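Local coordinates for protein putative drug/sodium antiporter (Escherichia coli, PDB 4Z3N) that is a MATE-family membrane transporter implicated in export of the genotoxin colibactin or its precursor, probably as an antiporter, at residues M306-G318 with V386-I399. Numbering follows the deposited sequence.
Sequences MLAIATALLTVVG and VAISLLASEYYQAI. With OLC ((2R)-2,3-dihydroxypropyl (9Z)-octadec-9-enoate), chain B.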
ATOM      1  N   MET A 306       3.200  -0.305 -10.231  1.00 30.68           N
ATOM      2  CA  MET A 306       3.749  -1.560  -9.733  1.00 33.09           C
ATOM      3  C   MET A 306       2.895  -2.172  -8.600  1.00 34.41           C
ATOM      4  O   MET A 306       2.841  -3.401  -8.435  1.00 29.44           O
ATOM      5  CB  MET A 306       5.188  -1.331  -9.284  1.00 30.08           C
ATOM      6  CG  MET A 306       5.654  -2.156  -8.124  1.00 29.75           C
ATOM      7  SD  MET A 306       6.913  -1.216  -7.226  1.00 39.99           S
ATOM      8  CE  MET A 306       7.987  -0.690  -8.560  1.00 25.34           C
ATOM      9  N   LEU A 307       2.223  -1.316  -7.831  1.00 34.84           N
ATOM     10  CA  LEU A 307       1.313  -1.791  -6.791  1.00 29.75           C
ATOM     11  C   LEU A 307       0.060  -2.396  -7.427  1.00 30.64           C
ATOM     12  O   LEU A 307      -0.495  -3.371  -6.924  1.00 27.74           O
ATOM     13  CB  LEU A 307       0.934  -0.660  -5.829  1.00 27.59           C
ATOM     14  CG  LEU A 307       2.050  -0.037  -4.978  1.00 27.70           C
ATOM     15  CD1 LEU A 307       1.484   1.011  -4.060  1.00 23.48           C
ATOM     16  CD2 LEU A 307       2.772  -1.079  -4.181  1.00 24.62           C
ATOM     17  N   ALA A 308      -0.367  -1.811  -8.544  1.00 27.88           N
ATOM     18  CA  ALA A 308      -1.482  -2.333  -9.333  1.00 27.81           C
ATOM     19  C   ALA A 308      -1.202  -3.733  -9.906  1.00 29.88           C
ATOM     20  O   ALA A 308      -2.027  -4.644  -9.780  1.00 32.19           O
ATOM     21  CB  ALA A 308      -1.812  -1.373 -10.453  1.00 28.25           C
ATOM     22  N   ILE A 309      -0.054  -3.887 -10.559  1.00 28.36           N
ATOM     23  CA  ILE A 309       0.395  -5.183 -11.068  1.00 31.04           C
ATOM     24  C   ILE A 309       0.572  -6.238  -9.933  1.00 28.69           C
ATOM     25  O   ILE A 309       0.196  -7.403 -10.096  1.00 25.12           O
ATOM     26  CB  ILE A 309       1.714  -5.008 -11.870  1.00 27.70           C
ATOM     27  CG1 ILE A 309       1.491  -4.008 -13.005  1.00 25.68           C
ATOM     28  CG2 ILE A 309       2.216  -6.346 -12.411  1.00 24.88           C
ATOM     29  CD1 ILE A 309       2.743  -3.660 -13.792  1.00 26.83           C
ATOM     30  N   ALA A 310       1.109  -5.806  -8.793  1.00 26.51           N
ATOM     31  CA  ALA A 310       1.252  -6.649  -7.614  1.00 24.21           C
ATOM     32  C   ALA A 310      -0.069  -7.272  -7.201  1.00 26.30           C
ATOM     33  O   ALA A 310      -0.113  -8.465  -6.836  1.00 26.12           O
ATOM     34  CB  ALA A 310       1.832  -5.849  -6.436  1.00 21.18           C
ATOM     35  N   THR A 311      -1.136  -6.471  -7.224  1.00 24.06           N
ATOM     36  CA  THR A 311      -2.424  -6.953  -6.743  1.00 25.53           C
ATOM     37  C   THR A 311      -2.910  -8.033  -7.699  1.00 26.68           C
ATOM     38  O   THR A 311      -3.505  -9.023  -7.263  1.00 24.43           O
ATOM     39  CB  THR A 311      -3.548  -5.825  -6.607  1.00 27.30           C
ATOM     40  OG1 THR A 311      -3.889  -5.289  -7.891  1.00 26.69           O
ATOM     41  CG2 THR A 311      -3.148  -4.718  -5.657  1.00 22.82           C
ATOM     42  N   ALA A 312      -2.625  -7.841  -8.992  1.00 26.80           N
ATOM     43  CA  ALA A 312      -3.063  -8.761 -10.049  1.00 30.92           C
ATOM     44  C   ALA A 312      -2.319 -10.079  -9.941  1.00 28.71           C
ATOM     45  O   ALA A 312      -2.858 -11.139 -10.254  1.00 28.29           O
ATOM     46  CB  ALA A 312      -2.848  -8.146 -11.428  1.00 29.20           C
ATOM     47  N   LEU A 313      -1.076  -9.980  -9.481  1.00 25.44           N
ATOM     48  CA  LEU A 313      -0.166 -11.104  -9.414  1.00 26.65           C
ATOM     49  C   LEU A 313      -0.519 -12.024  -8.259  1.00 27.71           C
ATOM     50  O   LEU A 313      -0.309 -13.238  -8.345  1.00 28.05           O
ATOM     51  CB  LEU A 313       1.283 -10.619  -9.277  1.00 22.83           C
ATOM     52  CG  LEU A 313       2.304 -11.756  -9.158  1.00 22.74           C
ATOM     53  CD1 LEU A 313       2.415 -12.571 -10.469  1.00 20.91           C
ATOM     54  CD2 LEU A 313       3.637 -11.215  -8.740  1.00 21.62           C
ATOM     55  N   LEU A 314      -1.044 -11.445  -7.183  1.00 26.56           N
ATOM     56  CA  LEU A 314      -1.487 -12.224  -6.028  1.00 32.53           C
ATOM     57  C   LEU A 314      -2.582 -13.244  -6.438  1.00 33.04           C
ATOM     58  O   LEU A 314      -2.504 -14.444  -6.154  1.00 28.83           O
ATOM     59  CB  LEU A 314      -2.000 -11.288  -4.917  1.00 29.42           C
ATOM     60  CG  LEU A 314      -2.356 -12.017  -3.618  1.00 28.03           C
ATOM     61  CD1 LEU A 314      -1.257 -11.857  -2.621  1.00 31.24           C
ATOM     62  CD2 LEU A 314      -3.668 -11.535  -3.053  1.00 29.56           C
ATOM     63  N   THR A 315      -3.588 -12.743  -7.137  1.00 31.53           N
ATOM     64  CA  THR A 315      -4.632 -13.584  -7.690  1.00 33.86           C
ATOM     65  C   THR A 315      -4.140 -14.667  -8.655  1.00 33.17           C
ATOM     66  O   THR A 315      -4.604 -15.815  -8.593  1.00 30.15           O
ATOM     67  CB  THR A 315      -5.626 -12.732  -8.412  1.00 31.11           C
ATOM     68  OG1 THR A 315      -5.869 -11.566  -7.612  1.00 35.77           O
ATOM     69  CG2 THR A 315      -6.907 -13.512  -8.629  1.00 30.31           C
ATOM     70  N   VAL A 316      -3.221 -14.298  -9.544  1.00 28.26           N
ATOM     71  CA  VAL A 316      -2.722 -15.230 -10.542  1.00 28.26           C
ATOM     72  C   VAL A 316      -1.793 -16.273  -9.903  1.00 33.56           C
ATOM     73  O   VAL A 316      -1.881 -17.468 -10.215  1.00 27.94           O
ATOM     74  CB  VAL A 316      -1.991 -14.496 -11.683  1.00 25.18           C
ATOM     75  CG1 VAL A 316      -1.287 -15.496 -12.583  1.00 23.31           C
ATOM     76  CG2 VAL A 316      -2.973 -13.646 -12.476  1.00 27.50           C
ATOM     77  N   VAL A 317      -0.923 -15.828  -8.997  1.00 29.95           N
ATOM     78  CA  VAL A 317      -0.057 -16.758  -8.288  1.00 26.88           C
ATOM     79  C   VAL A 317      -0.890 -17.618  -7.357  1.00 30.77           C
ATOM     80  O   VAL A 317      -0.753 -18.839  -7.348  1.00 29.89           O
ATOM     81  CB  VAL A 317       1.034 -16.044  -7.467  1.00 29.04           C
ATOM     82  CG1 VAL A 317       1.812 -17.061  -6.604  1.00 23.92           C
ATOM     83  CG2 VAL A 317       1.971 -15.251  -8.394  1.00 26.70           C
ATOM     84  N   GLY A 318      -1.769 -16.982  -6.583  1.00 30.08           N
ATOM     85  CA  GLY A 318      -2.587 -17.710  -5.628  1.00 27.79           C
ATOM     86  C   GLY A 318      -3.448 -18.805  -6.261  1.00 34.81           C
ATOM     87  O   GLY A 318      -3.523 -19.930  -5.743  1.00 34.09           O
ATOM     88  N   VAL A 386      13.003  -1.753  -7.650  1.00 26.95           N
ATOM     89  CA  VAL A 386      12.139  -2.063  -6.516  1.00 24.79           C
ATOM     90  C   VAL A 386      11.082  -3.118  -6.901  1.00 24.24           C
ATOM     91  O   VAL A 386      10.678  -3.945  -6.074  1.00 26.18           O
ATOM     92  CB  VAL A 386      11.442  -0.765  -5.967  1.00 24.97           C
ATOM     93  CG1 VAL A 386      10.479  -1.073  -4.804  1.00 20.98           C
ATOM     94  CG2 VAL A 386      12.477   0.252  -5.535  1.00 23.75           C
ATOM     95  N   ALA A 387      10.650  -3.103  -8.160  1.00 26.31           N
ATOM     96  CA  ALA A 387       9.642  -4.054  -8.633  1.00 26.47           C
ATOM     97  C   ALA A 387      10.085  -5.494  -8.442  1.00 25.30           C
ATOM     98  O   ALA A 387       9.273  -6.377  -8.173  1.00 27.14           O
ATOM     99  CB  ALA A 387       9.319  -3.808 -10.080  1.00 25.04           C
ATOM    100  N   ILE A 388      11.378  -5.737  -8.569  1.00 24.97           N
ATOM    101  CA  ILE A 388      11.864  -7.111  -8.548  1.00 26.44           C
ATOM    102  C   ILE A 388      11.643  -7.760  -7.182  1.00 28.70           C
ATOM    103  O   ILE A 388      11.061  -8.848  -7.092  1.00 30.90           O
ATOM    104  CB  ILE A 388      13.354  -7.171  -8.965  1.00 26.52           C
ATOM    105  CG1 ILE A 388      13.490  -6.718 -10.430  1.00 24.55           C
ATOM    106  CG2 ILE A 388      13.889  -8.587  -8.819  1.00 27.87           C
ATOM    107  CD1 ILE A 388      14.779  -6.049 -10.755  1.00 20.36           C
ATOM    108  N   SER A 389      12.063  -7.085  -6.114  1.00 26.58           N
ATOM    109  CA  SER A 389      11.857  -7.617  -4.769  1.00 25.00           C
ATOM    110  C   SER A 389      10.423  -7.412  -4.250  1.00 28.18           C
ATOM    111  O   SER A 389       9.883  -8.270  -3.545  1.00 25.54           O
ATOM    112  CB  SER A 389      12.854  -7.001  -3.802  1.00 22.58           C
ATOM    113  OG  SER A 389      12.490  -5.670  -3.529  1.00 29.39           O
ATOM    114  N   LEU A 390       9.789  -6.298  -4.609  1.00 26.43           N
ATOM    115  CA  LEU A 390       8.425  -6.074  -4.141  1.00 26.30           C
ATOM    116  C   LEU A 390       7.386  -7.079  -4.722  1.00 26.51           C
ATOM    117  O   LEU A 390       6.501  -7.540  -3.998  1.00 25.54           O
ATOM    118  CB  LEU A 390       8.008  -4.639  -4.427  1.00 21.61           C
ATOM    119  CG  LEU A 390       6.652  -4.289  -3.822  1.00 23.87           C
ATOM    120  CD1 LEU A 390       6.754  -2.984  -3.126  1.00 21.98           C
ATOM    121  CD2 LEU A 390       5.537  -4.234  -4.870  1.00 24.30           C
ATOM    122  N   LEU A 391       7.501  -7.426  -6.005  1.00 26.92           N
ATOM    123  CA  LEU A 391       6.680  -8.484  -6.597  1.00 24.78           C
ATOM    124  C   LEU A 391       7.059  -9.869  -6.044  1.00 26.97           C
ATOM    125  O   LEU A 391       6.188 -10.730  -5.845  1.00 25.11           O
ATOM    126  CB  LEU A 391       6.793  -8.469  -8.130  1.00 26.02           C
ATOM    127  CG  LEU A 391       6.168  -7.246  -8.836  1.00 27.84           C
ATOM    128  CD1 LEU A 391       6.470  -7.210 -10.350  1.00 21.68           C
ATOM    129  CD2 LEU A 391       4.653  -7.143  -8.556  1.00 24.39           C
ATOM    130  N   ALA A 392       8.345 -10.089  -5.780  1.00 25.20           N
ATOM    131  CA  ALA A 392       8.752 -11.314  -5.092  1.00 23.93           C
ATOM    132  C   ALA A 392       8.016 -11.464  -3.752  1.00 25.23           C
ATOM    133  O   ALA A 392       7.635 -12.577  -3.380  1.00 25.75           O
ATOM    134  CB  ALA A 392      10.266 -11.345  -4.883  1.00 25.47           C
ATOM    135  N   SER A 393       7.809 -10.351  -3.038  1.00 25.49           N
ATOM    136  CA  SER A 393       7.057 -10.372  -1.769  1.00 28.18           C
ATOM    137  C   SER A 393       5.588 -10.763  -1.939  1.00 27.88           C
ATOM    138  O   SER A 393       5.021 -11.483  -1.124  1.00 26.66           O
ATOM    139  CB  SER A 393       7.121  -9.015  -1.075  1.00 24.35           C
ATOM    140  OG  SER A 393       8.358  -8.871  -0.415  1.00 33.94           O
ATOM    141  N   GLU A 394       4.977 -10.245  -2.994  1.00 26.36           N
ATOM    142  CA  GLU A 394       3.608 -10.561  -3.326  1.00 26.96           C
ATOM    143  C   GLU A 394       3.461 -12.075  -3.592  1.00 27.44           C
ATOM    144  O   GLU A 394       2.483 -12.686  -3.153  1.00 26.45           O
ATOM    145  CB  GLU A 394       3.166  -9.743  -4.546  1.00 26.21           C
ATOM    146  CG  GLU A 394       1.665  -9.486  -4.641  1.00 29.11           C
ATOM    147  CD  GLU A 394       1.175  -8.534  -3.557  1.00 34.49           C
ATOM    148  OE1 GLU A 394       2.005  -8.165  -2.693  1.00 35.98           O
ATOM    149  OE2 GLU A 394      -0.025  -8.145  -3.564  1.00 38.43           O
ATOM    150  N   TYR A 395       4.439 -12.656  -4.299  1.00 21.75           N
ATOM    151  CA  TYR A 395       4.452 -14.074  -4.644  1.00 23.62           C
ATOM    152  C   TYR A 395       4.430 -14.989  -3.401  1.00 26.89           C
ATOM    153  O   TYR A 395       3.670 -15.966  -3.330  1.00 27.91           O
ATOM    154  CB  TYR A 395       5.685 -14.388  -5.519  1.00 23.63           C
ATOM    155  CG  TYR A 395       5.805 -15.847  -5.947  1.00 24.74           C
ATOM    156  CD1 TYR A 395       6.421 -16.778  -5.124  1.00 23.07           C
ATOM    157  CD2 TYR A 395       5.301 -16.287  -7.163  1.00 23.69           C
ATOM    158  CE1 TYR A 395       6.539 -18.091  -5.485  1.00 20.20           C
ATOM    159  CE2 TYR A 395       5.413 -17.614  -7.537  1.00 25.39           C
ATOM    160  CZ  TYR A 395       6.035 -18.518  -6.687  1.00 25.64           C
ATOM    161  OH  TYR A 395       6.176 -19.858  -7.033  1.00 22.20           O
ATOM    162  N   TYR A 396       5.263 -14.682  -2.424  1.00 26.82           N
ATOM    163  CA  TYR A 396       5.269 -15.460  -1.202  1.00 28.79           C
ATOM    164  C   TYR A 396       3.985 -15.281  -0.385  1.00 28.15           C
ATOM    165  O   TYR A 396       3.517 -16.209   0.270  1.00 32.39           O
ATOM    166  CB  TYR A 396       6.497 -15.107  -0.373  1.00 27.24           C
ATOM    167  CG  TYR A 396       7.743 -15.688  -0.986  1.00 30.43           C
ATOM    168  CD1 TYR A 396       7.938 -17.064  -1.032  1.00 30.25           C
ATOM    169  CD2 TYR A 396       8.709 -14.870  -1.550  1.00 29.76           C
ATOM    170  CE1 TYR A 396       9.074 -17.608  -1.610  1.00 34.80           C
ATOM    171  CE2 TYR A 396       9.843 -15.399  -2.128  1.00 30.45           C
ATOM    172  CZ  TYR A 396      10.030 -16.762  -2.155  1.00 34.27           C
ATOM    173  OH  TYR A 396      11.175 -17.264  -2.729  1.00 35.91           O
ATOM    174  N   GLN A 397       3.406 -14.098  -0.440  1.00 22.04           N
ATOM    175  CA  GLN A 397       2.137 -13.863   0.217  1.00 27.01           C
ATOM    176  C   GLN A 397       1.052 -14.694  -0.451  1.00 26.14           C
ATOM    177  O   GLN A 397       0.205 -15.291   0.213  1.00 24.81           O
ATOM    178  CB  GLN A 397       1.786 -12.378   0.175  1.00 27.45           C
ATOM    179  CG  GLN A 397       2.713 -11.516   1.001  1.00 23.20           C
ATOM    180  CD  GLN A 397       2.401 -11.604   2.471  1.00 29.12           C
ATOM    181  OE1 GLN A 397       2.502 -12.683   3.086  1.00 28.69           O
ATOM    182  NE2 GLN A 397       1.993 -10.472   3.053  1.00 28.26           N
ATOM    183  N   ALA A 398       1.103 -14.749  -1.774  1.00 25.07           N
ATOM    184  CA  ALA A 398       0.131 -15.513  -2.534  1.00 24.37           C
ATOM    185  C   ALA A 398       0.210 -17.007  -2.207  1.00 26.69           C
ATOM    186  O   ALA A 398      -0.826 -17.678  -2.156  1.00 27.23           O
ATOM    187  CB  ALA A 398       0.318 -15.272  -4.033  1.00 21.69           C
ATOM    188  N   ILE A 399       1.417 -17.537  -1.994  1.00 22.73           N
ATOM    189  CA  ILE A 399       1.557 -18.978  -1.786  1.00 27.49           C
ATOM    190  C   ILE A 399       1.591 -19.360  -0.294  1.00 32.40           C
ATOM    191  O   ILE A 399       1.789 -20.531   0.043  1.00 31.04           O
ATOM    192  CB  ILE A 399       2.830 -19.560  -2.493  1.00 27.18           C
ATOM    193  CG1 ILE A 399       4.110 -18.969  -1.907  1.00 25.33           C
ATOM    194  CG2 ILE A 399       2.767 -19.351  -4.019  1.00 25.32           C
ATOM    195  CD1 ILE A 399       5.305 -19.848  -2.099  1.00 21.65           C
TER
HETATM  196  C18 OLC B 501       7.658   0.353  -1.159  1.00 31.73           C
HETATM  197  C10 OLC B 501      14.706   4.520  -4.368  1.00 35.79           C
HETATM  198  C9  OLC B 501      13.736   5.430  -4.142  1.00 46.91           C
HETATM  199  C17 OLC B 501       8.682   1.247  -1.830  1.00 34.66           C
HETATM  200  C11 OLC B 501      14.990   3.415  -3.369  1.00 43.43           C
HETATM  201  C8  OLC B 501      13.956   6.874  -4.565  1.00 47.11           C
HETATM  202  C24 OLC B 501      17.103   3.843   3.454  1.00 47.34           C
HETATM  203  C16 OLC B 501      10.064   0.853  -1.359  1.00 36.84           C
HETATM  204  C12 OLC B 501      14.075   3.483  -2.153  1.00 49.80           C
HETATM  205  C7  OLC B 501      12.730   7.734  -4.313  1.00 44.03           C
HETATM  206  C15 OLC B 501      11.127   1.656  -2.099  1.00 39.07           C
HETATM  207  C13 OLC B 501      13.606   2.076  -1.781  1.00 45.87           C
HETATM  208  C6  OLC B 501      12.614   8.093  -2.845  1.00 43.76           C
HETATM  209  C14 OLC B 501      12.233   2.057  -1.131  1.00 45.13           C
HETATM  210  C5  OLC B 501      13.945   8.568  -2.299  1.00 37.86           C
HETATM  211  C4  OLC B 501      13.960   8.421  -0.784  1.00 41.27           C
HETATM  212  C3  OLC B 501      13.495   7.035  -0.381  1.00 49.31           C
HETATM  213  C2  OLC B 501      13.893   6.697   1.043  1.00 41.76           C
HETATM  214  C21 OLC B 501      15.365   3.303   1.750  1.00 48.14           C
HETATM  215  C1  OLC B 501      14.051   5.190   1.195  1.00 53.05           C
HETATM  216  C22 OLC B 501      16.192   2.761   2.903  1.00 51.99           C
HETATM  217  O19 OLC B 501      13.395   4.406   0.523  1.00 60.14           O
HETATM  218  O25 OLC B 501      17.093   3.789   4.867  1.00 43.36           O
HETATM  219  O23 OLC B 501      15.335   2.312   3.935  1.00 53.79           O
HETATM  220  O20 OLC B 501      15.069   4.666   2.004  1.00 52.09           O
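The backbone O of Ala310, already bonded by Leu314 N at 3.1 Å and weakly by Leu313 N, is met from the other helix by the side chain of Glu394. Glu394 OE2 stands 3.3 Å from Ala310 O, a pair not counted as a hydrogen bond. The Glu394 chain bends at chi2 (69°), which keeps its carboxylate beside the Ala310 methyl and the CB of Leu314.

On one side of this acid, Leu391 CD2 packs on Ala310 CA at 3.6 Å. Beyond it, Met306 turns at chi3 (-49°) and rests its CE on Ala387, 3.7 Å from CB. Its CG meets Leu390 CD2, while Leu390 CD1 faces the tail end of the lipid, 4.0 Å from OLC C18.

On the other side, Ala398 CB fits between Leu314 and Val317. Val317 CG1 also touches Ile399 CG2 and comes obliquely to the Tyr395 ring, 3.6 Å from CD2. The Tyr395 hydroxyl bonds to Thr329.

The axes come within 8.2 Å and cross at -40°. The contact joins helices 286-322 and 382-399 of the second MatE region, in segments probably largely transmembrane, beside a bound lipid tail. Methyl and methylene groups make most of the touches, and neither segment gives the buried Glu394 carboxylate a hydrogen-bond donor. The hold between the two helices thus relies on apolar fit, not on polar pairing.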